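Local coordinates for protein probable CoA-transferase alpha subunit (Rhodococcus jostii, PDB 6COJ) that probably serves as the alpha subunit of a CoA-transferase-family enzyme and binds a large CoA thioester of a spirolactone, at residues 91-103 with 263-275. The protein carries 1 engineered substitution. Numbering follows the deposited sequence. Where two conformers were deposited one is given.
Sequences LDSAPFYDPWFAK and RDEKFQRHYAESA. With F8G (S-{(3R,5R,9R)-1-[(2R,3S,4R,5R)-5-(6-amino-9H-purin-9-yl)-4-hydroxy-3-(phosphonooxy)tetrahydrofuran-2-yl]-3,5,9-trihydroxy-8,8-dimethyl-3,5-dioxido-10,14-dioxo-2,4,6-trioxa-11,15-diaza-3lambda~5~,5lambda~5~-diphosphaheptadecan-17-yl} (5R,10R)-7-hydroxy-10-methyl-2-oxo-1-oxaspiro[4.5]dec-6-ene-6-carbothioate (non-preferred name)), chain E.
Pro99 drops its ring into the shallow hollow between the methyls of Ala272 and Ala275. Its CG lies 3.7 Å from Ala275 CB. Pro95, after a cis peptide bond, covers Ala272 from another direction, its CG 3.9 Å from Ala272 CB. The Ala275 methyl is itself a bump. It presses on one face of the Trp100 indole, CB 3.3 Å from Trp100 NE1. The Tyr271 hydroxyl meets the edge of that indole, near its plane. Tyr271 OH donates to Asp98 OD2, 2.6 Å away, on that oxygen's syn lone pair. Asp98 OD1 N-caps helix 99-106 by accepting from Phe101 N. Loop and helix belong to the beta-alpha-beta crossover that joins strand 81-86 to strand 111-114, outermost in the parallel sheet of this chain. Helix 265-274 packs against this unit, its axis at 26° to that of helix segment 99-103. Tyr97 OH, in the crossover loop, meets diphosphate oxygen OBO of the bound CoA thioester in a doubtfully short hydrogen bond. Nearer the N-terminal end of helix 265-274, Gln268 stretches out with CG anti to its backbone N (chi1 -180°). This carries NE2 to Leu91 O, 3.0 Å away, while OE1 bonds Ser43. Ser93 OG donates to Glu265 OE2 at 2.7 Å. The Arg263 guanidinium lays one face over Asp92 CB, and NH1 makes a salt bridge within its own segment, 2.9 Å from Glu265 OE1. Cutting Arg263 back to alanine is likely to leave this carboxylate without its charged mate and open a gap beside Asp92 CB. Asp92 OD2 is a long charge partner of Arg263 NH2, well out of the guanidinium plane; it accepts from Ser43 N and salt-bridges Arg44.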
ATOM      1  N   LEU A  91      20.331 -13.038  10.138  1.00 15.46           N
ATOM      2  CA  LEU A  91      20.895 -12.135  11.132  1.00 15.79           C
ATOM      3  C   LEU A  91      21.432 -10.844  10.518  1.00 17.33           C
ATOM      4  O   LEU A  91      21.889  -9.971  11.260  1.00 17.26           O
ATOM      5  CB  LEU A  91      21.992 -12.846  11.933  1.00 18.04           C
ATOM      6  CG  LEU A  91      21.556 -14.076  12.741  1.00 20.15           C
ATOM      7  CD1 LEU A  91      22.736 -14.677  13.495  1.00 24.47           C
ATOM      8  CD2 LEU A  91      20.434 -13.727  13.709  1.00 23.05           C
ATOM      9  N   ASP A  92      21.413 -10.721   9.187  1.00 16.02           N
ATOM     10  CA  ASP A  92      21.829  -9.523   8.450  1.00 16.11           C
ATOM     11  C   ASP A  92      23.339  -9.291   8.441  1.00 23.99           C
ATOM     12  O   ASP A  92      23.882  -8.778   7.457  1.00 36.30           O
ATOM     13  CB  ASP A  92      21.050  -8.277   8.886  1.00 17.90           C
ATOM     14  CG  ASP A  92      19.664  -8.228   8.277  1.00 17.06           C
ATOM     15  OD1 ASP A  92      19.545  -8.501   7.061  1.00 17.53           O
ATOM     16  OD2 ASP A  92      18.690  -7.941   9.001  1.00 18.10           O
ATOM     17  N   SER A  93      24.026  -9.668   9.515  1.00 25.03           N
ATOM     18  CA  SER A  93      25.478  -9.669   9.576  1.00 26.00           C
ATOM     19  C   SER A  93      25.958 -11.100   9.763  1.00 24.33           C
ATOM     20  O   SER A  93      25.180 -11.991  10.117  1.00 27.34           O
ATOM     21  CB  SER A  93      25.994  -8.841  10.759  1.00 35.70           C
ATOM     22  OG  SER A  93      25.178  -7.714  11.006  1.00 37.84           O
ATOM     23  N   ALA A  94      27.253 -11.313   9.538  1.00 28.90           N
ATOM     24  CA  ALA A  94      27.861 -12.624   9.762  1.00 27.75           C
ATOM     25  C   ALA A  94      27.555 -13.077  11.189  1.00 36.48           C
ATOM     26  O   ALA A  94      27.604 -12.273  12.113  1.00 33.42           O
ATOM     27  CB  ALA A  94      29.356 -12.555   9.529  1.00 29.50           C
ATOM     28  N   PRO A  95      27.248 -14.368  11.381  1.00 27.09           N
ATOM     29  CA  PRO A  95      27.327 -15.469  10.416  1.00 30.21           C
ATOM     30  C   PRO A  95      26.100 -15.617   9.528  1.00 25.13           C
ATOM     31  O   PRO A  95      25.964 -16.665   8.897  1.00 27.04           O
ATOM     32  CB  PRO A  95      27.448 -16.700  11.319  1.00 29.41           C
ATOM     33  CG  PRO A  95      26.663 -16.326  12.523  1.00 29.29           C
ATOM     34  CD  PRO A  95      26.888 -14.850  12.728  1.00 36.27           C
ATOM     35  N   PHE A  96      25.228 -14.599   9.508  1.00 21.92           N
ATOM     36  CA  PHE A  96      24.103 -14.488   8.576  1.00 21.45           C
ATOM     37  C   PHE A  96      22.970 -15.459   8.880  1.00 23.95           C
ATOM     38  O   PHE A  96      21.819 -15.044   9.042  1.00 23.11           O
ATOM     39  CB  PHE A  96      24.570 -14.608   7.121  1.00 24.67           C
ATOM     40  CG  PHE A  96      25.564 -13.555   6.724  1.00 28.82           C
ATOM     41  CD1 PHE A  96      25.148 -12.262   6.454  1.00 48.85           C
ATOM     42  CD2 PHE A  96      26.911 -13.853   6.631  1.00 38.56           C
ATOM     43  CE1 PHE A  96      26.059 -11.288   6.093  1.00 30.59           C
ATOM     44  CE2 PHE A  96      27.827 -12.882   6.271  1.00 45.20           C
ATOM     45  CZ  PHE A  96      27.400 -11.599   6.004  1.00 38.84           C
ATOM     46  N   TYR A  97      23.267 -16.750   8.946  1.00 19.86           N
ATOM     47  CA  TYR A  97      22.232 -17.719   9.260  1.00 17.91           C
ATOM     48  C   TYR A  97      22.051 -17.762  10.770  1.00 19.25           C
ATOM     49  O   TYR A  97      23.025 -17.710  11.523  1.00 21.70           O
ATOM     50  CB  TYR A  97      22.633 -19.095   8.726  1.00 20.05           C
ATOM     51  CG  TYR A  97      23.075 -19.069   7.270  1.00 20.12           C
ATOM     52  CD1 TYR A  97      22.393 -18.301   6.325  1.00 18.51           C
ATOM     53  CD2 TYR A  97      24.181 -19.795   6.847  1.00 22.16           C
ATOM     54  CE1 TYR A  97      22.800 -18.270   4.994  1.00 20.65           C
ATOM     55  CE2 TYR A  97      24.596 -19.766   5.528  1.00 22.82           C
ATOM     56  CZ  TYR A  97      23.902 -19.002   4.606  1.00 21.55           C
ATOM     57  OH  TYR A  97      24.326 -18.989   3.288  1.00 22.65           O
ATOM     58  N   ASP A  98      20.804 -17.803  11.219  1.00 17.15           N
ATOM     59  CA  ASP A  98      20.575 -17.924  12.654  1.00 15.90           C
ATOM     60  C   ASP A  98      20.814 -19.366  13.083  1.00 17.49           C
ATOM     61  O   ASP A  98      20.170 -20.277  12.548  1.00 19.42           O
ATOM     62  CB  ASP A  98      19.174 -17.487  13.053  1.00 16.99           C
ATOM     63  CG  ASP A  98      18.966 -17.582  14.557  1.00 16.36           C
ATOM     64  OD1 ASP A  98      18.731 -18.701  15.057  1.00 17.21           O
ATOM     65  OD2 ASP A  98      19.085 -16.553  15.256  1.00 19.07           O
ATOM     66  N   PRO A  99      21.709 -19.614  14.040  1.00 19.40           N
ATOM     67  CA  PRO A  99      22.081 -20.999  14.366  1.00 17.92           C
ATOM     68  C   PRO A  99      21.004 -21.756  15.115  1.00 19.44           C
ATOM     69  O   PRO A  99      20.987 -22.990  15.055  1.00 20.55           O
ATOM     70  CB  PRO A  99      23.343 -20.828  15.222  1.00 20.31           C
ATOM     71  CG  PRO A  99      23.149 -19.475  15.882  1.00 18.91           C
ATOM     72  CD  PRO A  99      22.458 -18.623  14.831  1.00 20.30           C
ATOM     73  N   TRP A 100      20.112 -21.067  15.829  1.00 18.39           N
ATOM     74  CA  TRP A 100      19.044 -21.782  16.518  1.00 19.54           C
ATOM     75  C   TRP A 100      17.923 -22.169  15.566  1.00 17.55           C
ATOM     76  O   TRP A 100      17.371 -23.272  15.662  1.00 18.96           O
ATOM     77  CB  TRP A 100      18.512 -20.963  17.691  1.00 18.56           C
ATOM     78  CG  TRP A 100      19.335 -21.110  18.929  1.00 17.89           C
ATOM     79  CD1 TRP A 100      20.094 -20.151  19.536  1.00 20.54           C
ATOM     80  CD2 TRP A 100      19.503 -22.303  19.703  1.00 19.61           C
ATOM     81  NE1 TRP A 100      20.718 -20.671  20.648  1.00 20.87           N
ATOM     82  CE2 TRP A 100      20.367 -21.990  20.773  1.00 20.09           C
ATOM     83  CE3 TRP A 100      18.990 -23.601  19.605  1.00 23.14           C
ATOM     84  CZ2 TRP A 100      20.737 -22.930  21.735  1.00 21.19           C
ATOM     85  CZ3 TRP A 100      19.361 -24.534  20.554  1.00 25.80           C
ATOM     86  CH2 TRP A 100      20.222 -24.196  21.607  1.00 24.46           C
ATOM     87  N   PHE A 101      17.570 -21.279  14.639  1.00 17.22           N
ATOM     88  CA  PHE A 101      16.674 -21.682  13.565  1.00 16.11           C
ATOM     89  C   PHE A 101      17.268 -22.847  12.774  1.00 16.91           C
ATOM     90  O   PHE A 101      16.571 -23.823  12.468  1.00 18.39           O
ATOM     91  CB  PHE A 101      16.397 -20.477  12.671  1.00 16.22           C
ATOM     92  CG  PHE A 101      15.599 -20.802  11.445  1.00 16.86           C
ATOM     93  CD1 PHE A 101      14.261 -21.157  11.542  1.00 16.99           C
ATOM     94  CD2 PHE A 101      16.188 -20.756  10.195  1.00 15.46           C
ATOM     95  CE1 PHE A 101      13.521 -21.452  10.408  1.00 18.83           C
ATOM     96  CE2 PHE A 101      15.451 -21.049   9.051  1.00 16.85           C
ATOM     97  CZ  PHE A 101      14.117 -21.397   9.163  1.00 18.01           C
ATOM     98  N   ALA A 102      18.563 -22.777  12.451  1.00 16.51           N
ATOM     99  CA  ALA A 102      19.193 -23.871  11.712  1.00 20.32           C
ATOM    100  C   ALA A 102      19.105 -25.185  12.479  1.00 19.28           C
ATOM    101  O   ALA A 102      18.824 -26.234  11.892  1.00 22.27           O
ATOM    102  CB  ALA A 102      20.655 -23.530  11.405  1.00 23.57           C
ATOM    103  N   LYS A 103      19.339 -25.144  13.792  1.00 19.17           N
ATOM    104  CA  LYS A 103      19.273 -26.369  14.584  0.61 22.09           C
ATOM    105  C   LYS A 103      17.864 -26.949  14.592  1.00 20.10           C
ATOM    106  O   LYS A 103      17.690 -28.166  14.457  1.00 22.32           O
ATOM    107  CB  LYS A 103      19.785 -26.112  16.000  0.61 24.57           C
ATOM    108  CG  LYS A 103      21.304 -26.043  16.075  0.61 27.27           C
ATOM    109  CD  LYS A 103      21.795 -25.282  17.300  0.61 32.42           C
ATOM    110  CE  LYS A 103      22.203 -26.216  18.423  0.61 40.23           C
ATOM    111  NZ  LYS A 103      21.056 -27.015  18.926  0.61 53.57           N
ATOM    112  N   ARG A 263      22.655  -1.775  15.340  1.00 18.00           N
ATOM    113  CA  ARG A 263      22.750  -3.144  15.830  1.00 19.06           C
ATOM    114  C   ARG A 263      23.950  -3.288  16.756  1.00 18.90           C
ATOM    115  O   ARG A 263      25.020  -2.729  16.509  1.00 20.90           O
ATOM    116  CB  ARG A 263      22.889  -4.108  14.649  1.00 17.61           C
ATOM    117  CG  ARG A 263      22.948  -5.590  15.033  1.00 17.07           C
ATOM    118  CD  ARG A 263      23.004  -6.493  13.795  1.00 18.13           C
ATOM    119  NE  ARG A 263      21.857  -6.268  12.916  1.00 17.26           N
ATOM    120  CZ  ARG A 263      21.919  -5.662  11.735  1.00 17.04           C
ATOM    121  NH1 ARG A 263      23.081  -5.235  11.263  1.00 20.33           N
ATOM    122  NH2 ARG A 263      20.816  -5.493  11.019  1.00 17.15           N
ATOM    123  N   ASP A 264      23.773  -4.050  17.834  1.00 18.00           N
ATOM    124  CA  ASP A 264      24.902  -4.391  18.700  1.00 20.28           C
ATOM    125  C   ASP A 264      25.590  -5.586  18.062  1.00 20.10           C
ATOM    126  O   ASP A 264      25.286  -6.740  18.368  1.00 21.87           O
ATOM    127  CB  ASP A 264      24.422  -4.702  20.110  1.00 19.06           C
ATOM    128  CG  ASP A 264      25.567  -4.868  21.091  1.00 19.90           C
ATOM    129  OD1 ASP A 264      26.721  -5.104  20.662  1.00 20.43           O
ATOM    130  OD2 ASP A 264      25.311  -4.750  22.304  1.00 20.87           O
ATOM    131  N   GLU A 265      26.508  -5.295  17.129  1.00 20.51           N
ATOM    132  CA  GLU A 265      27.118  -6.345  16.318  1.00 19.94           C
ATOM    133  C   GLU A 265      27.928  -7.309  17.173  1.00 22.71           C
ATOM    134  O   GLU A 265      27.859  -8.531  16.983  1.00 24.29           O
ATOM    135  CB  GLU A 265      28.004  -5.720  15.234  1.00 21.45           C
ATOM    136  CG  GLU A 265      27.272  -4.807  14.246  1.00 20.48           C
ATOM    137  CD  GLU A 265      26.470  -5.578  13.219  1.00 25.03           C
ATOM    138  OE1 GLU A 265      25.770  -4.933  12.410  1.00 25.03           O
ATOM    139  OE2 GLU A 265      26.536  -6.822  13.222  1.00 22.74           O
ATOM    140  N   LYS A 266      28.703  -6.776  18.124  1.00 24.01           N
ATOM    141  CA  LYS A 266      29.509  -7.629  18.989  1.00 24.04           C
ATOM    142  C   LYS A 266      28.631  -8.564  19.814  1.00 23.19           C
ATOM    143  O   LYS A 266      28.960  -9.744  19.988  1.00 24.41           O
ATOM    144  CB  LYS A 266      30.395  -6.764  19.889  1.00 27.82           C
ATOM    145  CG  LYS A 266      31.651  -6.206  19.206  1.00 39.06           C
ATOM    146  CD  LYS A 266      31.404  -4.878  18.515  1.00 57.51           C
ATOM    147  CE  LYS A 266      32.195  -4.747  17.223  1.00 59.05           C
ATOM    148  NZ  LYS A 266      31.781  -3.595  16.374  1.00 54.18           N
ATOM    149  N   PHE A 267      27.502  -8.062  20.325  1.00 22.49           N
ATOM    150  CA  PHE A 267      26.650  -8.927  21.130  1.00 24.92           C
ATOM    151  C   PHE A 267      25.925  -9.949  20.275  1.00 20.76           C
ATOM    152  O   PHE A 267      25.732 -11.093  20.702  1.00 22.10           O
ATOM    153  CB  PHE A 267      25.654  -8.144  21.983  1.00 22.52           C
ATOM    154  CG  PHE A 267      24.994  -8.998  23.026  1.00 23.70           C
ATOM    155  CD1 PHE A 267      25.656  -9.290  24.210  1.00 24.66           C
ATOM    156  CD2 PHE A 267      23.753  -9.566  22.801  1.00 23.07           C
ATOM    157  CE1 PHE A 267      25.075 -10.104  25.161  1.00 27.50           C
ATOM    158  CE2 PHE A 267      23.164 -10.381  23.753  1.00 22.25           C
ATOM    159  CZ  PHE A 267      23.831 -10.655  24.936  1.00 24.99           C
ATOM    160  N   GLN A 268      25.490  -9.563  19.075  1.00 20.23           N
ATOM    161  CA  GLN A 268      24.859 -10.553  18.208  1.00 19.00           C
ATOM    162  C   GLN A 268      25.827 -11.679  17.873  1.00 20.26           C
ATOM    163  O   GLN A 268      25.439 -12.850  17.850  1.00 20.86           O
ATOM    164  CB  GLN A 268      24.307  -9.918  16.938  1.00 18.35           C
ATOM    165  CG  GLN A 268      23.651 -10.956  16.049  1.00 17.88           C
ATOM    166  CD  GLN A 268      22.846 -10.338  14.944  1.00 18.71           C
ATOM    167  OE1 GLN A 268      21.690  -9.983  15.139  1.00 22.47           O
ATOM    168  NE2 GLN A 268      23.446 -10.228  13.776  1.00 20.37           N
ATOM    169  N   ARG A 269      27.092 -11.340  17.617  1.00 21.54           N
ATOM    170  CA  ARG A 269      28.102 -12.375  17.422  1.00 23.84           C
ATOM    171  C   ARG A 269      28.202 -13.290  18.633  1.00 27.43           C
ATOM    172  O   ARG A 269      28.336 -14.509  18.482  1.00 26.38           O
ATOM    173  CB  ARG A 269      29.457 -11.757  17.090  1.00 27.24           C
ATOM    174  CG  ARG A 269      29.572 -11.324  15.649  1.00 33.93           C
ATOM    175  CD  ARG A 269      30.997 -10.984  15.266  1.00 37.57           C
ATOM    176  NE  ARG A 269      31.520  -9.835  15.988  1.00 44.29           N
ATOM    177  CZ  ARG A 269      31.461  -8.585  15.542  1.00 50.85           C
ATOM    178  NH1 ARG A 269      30.872  -8.313  14.382  1.00 37.31           N
ATOM    179  NH2 ARG A 269      31.978  -7.605  16.264  1.00 44.67           N
ATOM    180  N   HIS A 270      28.131 -12.724  19.842  1.00 23.75           N
ATOM    181  CA  HIS A 270      28.197 -13.540  21.052  1.00 29.15           C
ATOM    182  C   HIS A 270      26.985 -14.456  21.174  1.00 24.42           C
ATOM    183  O   HIS A 270      27.116 -15.627  21.557  1.00 25.69           O
ATOM    184  CB  HIS A 270      28.323 -12.635  22.281  1.00 28.77           C
ATOM    185  CG  HIS A 270      28.430 -13.381  23.575  1.00 27.82           C
ATOM    186  ND1 HIS A 270      29.517 -14.167  23.893  1.00 32.86           N
ATOM    187  CD2 HIS A 270      27.588 -13.456  24.630  1.00 26.38           C
ATOM    188  CE1 HIS A 270      29.339 -14.697  25.087  1.00 29.84           C
ATOM    189  NE2 HIS A 270      28.176 -14.284  25.556  1.00 30.24           N
ATOM    190  N   TYR A 271      25.794 -13.945  20.848  1.00 24.22           N
ATOM    191  CA  TYR A 271      24.603 -14.788  20.805  1.00 22.47           C
ATOM    192  C   TYR A 271      24.804 -15.972  19.864  1.00 24.44           C
ATOM    193  O   TYR A 271      24.557 -17.129  20.234  1.00 24.04           O
ATOM    194  CB  TYR A 271      23.390 -13.942  20.383  1.00 20.57           C
ATOM    195  CG  TYR A 271      22.281 -14.729  19.716  1.00 19.28           C
ATOM    196  CD1 TYR A 271      21.394 -15.500  20.463  1.00 19.49           C
ATOM    197  CD2 TYR A 271      22.125 -14.708  18.334  1.00 18.80           C
ATOM    198  CE1 TYR A 271      20.383 -16.229  19.850  1.00 19.22           C
ATOM    199  CE2 TYR A 271      21.120 -15.437  17.710  1.00 18.58           C
ATOM    200  CZ  TYR A 271      20.250 -16.193  18.474  1.00 18.78           C
ATOM    201  OH  TYR A 271      19.247 -16.910  17.868  1.00 19.98           O
ATOM    202  N   ALA A 272      25.280 -15.701  18.644  1.00 22.92           N
ATOM    203  CA  ALA A 272      25.411 -16.755  17.643  1.00 22.29           C
ATOM    204  C   ALA A 272      26.459 -17.783  18.054  1.00 28.57           C
ATOM    205  O   ALA A 272      26.227 -18.993  17.955  1.00 28.69           O
ATOM    206  CB  ALA A 272      25.743 -16.139  16.279  1.00 23.38           C
ATOM    207  N   GLU A 273      27.620 -17.315  18.528  1.00 25.97           N
ATOM    208  CA  GLU A 273      28.661 -18.242  18.959  0.50 30.71           C
ATOM    209  C   GLU A 273      28.256 -19.009  20.209  1.00 29.68           C
ATOM    210  O   GLU A 273      28.721 -20.135  20.420  1.00 32.90           O
ATOM    211  CB  GLU A 273      29.982 -17.501  19.180  0.50 31.63           C
ATOM    212  CG  GLU A 273      30.721 -17.172  17.894  0.50 33.77           C
ATOM    213  CD  GLU A 273      31.490 -15.873  17.983  0.50 54.94           C
ATOM    214  OE1 GLU A 273      31.621 -15.334  19.103  0.50 55.66           O
ATOM    215  OE2 GLU A 273      31.965 -15.391  16.933  0.50 51.89           O
ATOM    216  N   SER A 274      27.391 -18.439  21.044  1.00 28.90           N
ATOM    217  CA  SER A 274      26.971 -19.160  22.241  1.00 34.92           C
ATOM    218  C   SER A 274      26.042 -20.326  21.921  1.00 29.48           C
ATOM    219  O   SER A 274      25.905 -21.236  22.746  1.00 31.31           O
ATOM    220  CB  SER A 274      26.334 -18.206  23.251  1.00 32.33           C
ATOM    221  OG  SER A 274      27.303 -17.309  23.773  1.00 31.51           O
ATOM    222  N   ALA A 275      25.421 -20.333  20.743  1.00 29.75           N
ATOM    223  CA  ALA A 275      24.540 -21.422  20.343  1.00 25.11           C
ATOM    224  C   ALA A 275      25.289 -22.689  19.933  1.00 34.10           C
ATOM    225  O   ALA A 275      24.651 -23.732  19.747  1.00 37.31           O
ATOM    226  CB  ALA A 275      23.637 -20.948  19.195  1.00 26.67           C
TER
HETATM  227  C4  F8G E 301      26.491 -29.137   2.684  1.00117.95           C
HETATM  228  C5  F8G E 301      25.767 -29.777   1.576  1.00116.78           C
HETATM  229  C6  F8G E 301      24.737 -30.789   1.910  1.00118.50           C
HETATM  230  C8  F8G E 301      27.214 -28.337   0.790  1.00114.51           C
HETATM  231  N1  F8G E 301      24.499 -31.087   3.209  1.00119.04           N
HETATM  232  N3  F8G E 301      26.218 -29.469   3.967  1.00121.48           N
HETATM  233  C1' F8G E 301      28.260 -27.427   2.919  1.00114.06           C
HETATM  234  C2  F8G E 301      25.206 -30.464   4.337  1.00120.09           C
HETATM  235  C2' F8G E 301      29.644 -27.232   2.332  1.00122.67           C
HETATM  236  C3' F8G E 301      30.003 -25.870   2.880  1.00126.06           C
HETATM  237  C4' F8G E 301      28.696 -25.125   2.817  1.00107.28           C
HETATM  238  C5' F8G E 301      28.565 -24.433   1.477  1.00 92.19           C
HETATM  239  CAA F8G E 301      13.880  -8.490  -3.572  1.00 15.57           C
HETATM  240  CAB F8G E 301      15.171  -9.244  -3.377  1.00 14.67           C
HETATM  241  CAC F8G E 301      15.590  -9.692  -2.175  1.00 18.36           C
HETATM  242  CAD F8G E 301      14.990  -9.152  -0.885  1.00 23.89           C
HETATM  243  CAE F8G E 301      13.976  -8.045  -1.169  1.00 18.29           C
HETATM  244  CAF F8G E 301      13.054  -8.437  -2.304  1.00 16.21           C
HETATM  245  CAG F8G E 301      16.599 -10.762  -2.094  1.00 19.53           C
HETATM  246  CAI F8G E 301      13.143  -7.689   0.054  1.00 19.33           C
HETATM  247  CAK F8G E 301      16.015  -8.668   0.163  1.00 22.63           C
HETATM  248  CAL F8G E 301      15.939  -9.591   1.392  1.00 23.78           C
HETATM  249  CAM F8G E 301      14.868 -10.573   0.987  1.00 28.26           C
HETATM  250  CAQ F8G E 301      18.406 -12.696  -2.737  1.00 15.79           C
HETATM  251  CAR F8G E 301      19.697 -12.069  -2.239  1.00 16.88           C
HETATM  252  CAT F8G E 301      21.462 -13.718  -2.202  1.00 18.44           C
HETATM  253  CAU F8G E 301      22.401 -14.503  -1.306  1.00 21.43           C
HETATM  254  CAV F8G E 301      23.035 -15.711  -1.985  1.00 22.85           C
HETATM  255  CAX F8G E 301      25.251 -16.035  -1.111  1.00 23.42           C
HETATM  256  CAY F8G E 301      26.188 -16.810  -0.222  1.00 22.56           C
HETATM  257  CAZ F8G E 301      27.079 -17.770  -1.019  1.00 23.08           C
HETATM  258  CBA F8G E 301      27.847 -18.653  -0.047  1.00 24.17           C
HETATM  259  CBM F8G E 301      26.206 -18.658  -1.894  1.00 23.16           C
HETATM  260  CBN F8G E 301      28.094 -17.025  -1.877  1.00 25.23           C
HETATM  261  N6  F8G E 301      24.041 -31.410   0.928  1.00116.58           N
HETATM  262  N7  F8G E 301      26.261 -29.240   0.442  1.00115.13           N
HETATM  263  N9  F8G E 301      27.354 -28.291   2.127  1.00115.01           N
HETATM  264  NAS F8G E 301      20.532 -13.024  -1.552  1.00 16.00           N
HETATM  265  NAW F8G E 301      23.968 -16.382  -1.091  1.00 20.77           N
HETATM  266  O2' F8G E 301      30.563 -28.236   2.770  1.00127.87           O
HETATM  267  O3' F8G E 301      30.306 -25.972   4.260  1.00149.83           O
HETATM  268  O4' F8G E 301      27.684 -26.121   2.943  1.00107.48           O
HETATM  269  O5' F8G E 301      29.561 -23.418   1.390  1.00 79.92           O
HETATM  270  OAH F8G E 301      15.828  -9.421  -4.382  1.00 15.22           O
HETATM  271  OAJ F8G E 301      16.909 -11.200  -0.992  1.00 18.02           O
HETATM  272  OAN F8G E 301      14.487 -11.550   1.595  1.00 31.19           O
HETATM  273  OAO F8G E 301      14.290 -10.233  -0.283  1.00 25.07           O
HETATM  274  OBB F8G E 301      26.877 -19.285   0.773  1.00 24.37           O
HETATM  275  OBD F8G E 301      27.763 -21.647   1.355  1.00 43.85           O
HETATM  276  OBJ F8G E 301      21.555 -13.710  -3.423  1.00 17.86           O
HETATM  277  OBK F8G E 301      25.644 -15.114  -1.812  1.00 25.67           O
HETATM  278  OBL F8G E 301      27.011 -15.905   0.530  1.00 26.53           O
HETATM  279  OBO F8G E 301      26.126 -20.526   2.823  1.00 28.07           O
HETATM  280  OBP F8G E 301      28.437 -19.567   2.794  1.00 27.13           O
HETATM  281  OBQ F8G E 301      30.204 -21.007   0.791  1.00 66.89           O
HETATM  282  OBR F8G E 301      28.873 -22.404  -0.804  1.00 85.92           O
HETATM  283  OCI F8G E 301      31.889 -25.956   6.238  1.00173.85           O
HETATM  284  OCJ F8G E 301      32.468 -27.202   4.170  1.00168.52           O
HETATM  285  OCK F8G E 301      32.484 -24.708   4.175  1.00203.96           O
HETATM  286  PBC F8G E 301      27.344 -20.227   1.988  1.00 25.67           P
HETATM  287  PBE F8G E 301      29.140 -22.066   0.643  1.00 68.91           P
HETATM  288  PCH F8G E 301      31.835 -25.953   4.731  1.00173.84           P
HETATM  289  SAP F8G E 301      17.363 -11.449  -3.422  1.00 15.75           S
HETATM  290  O   HOH W   1      28.928  -9.927  12.377  1.00 50.95           O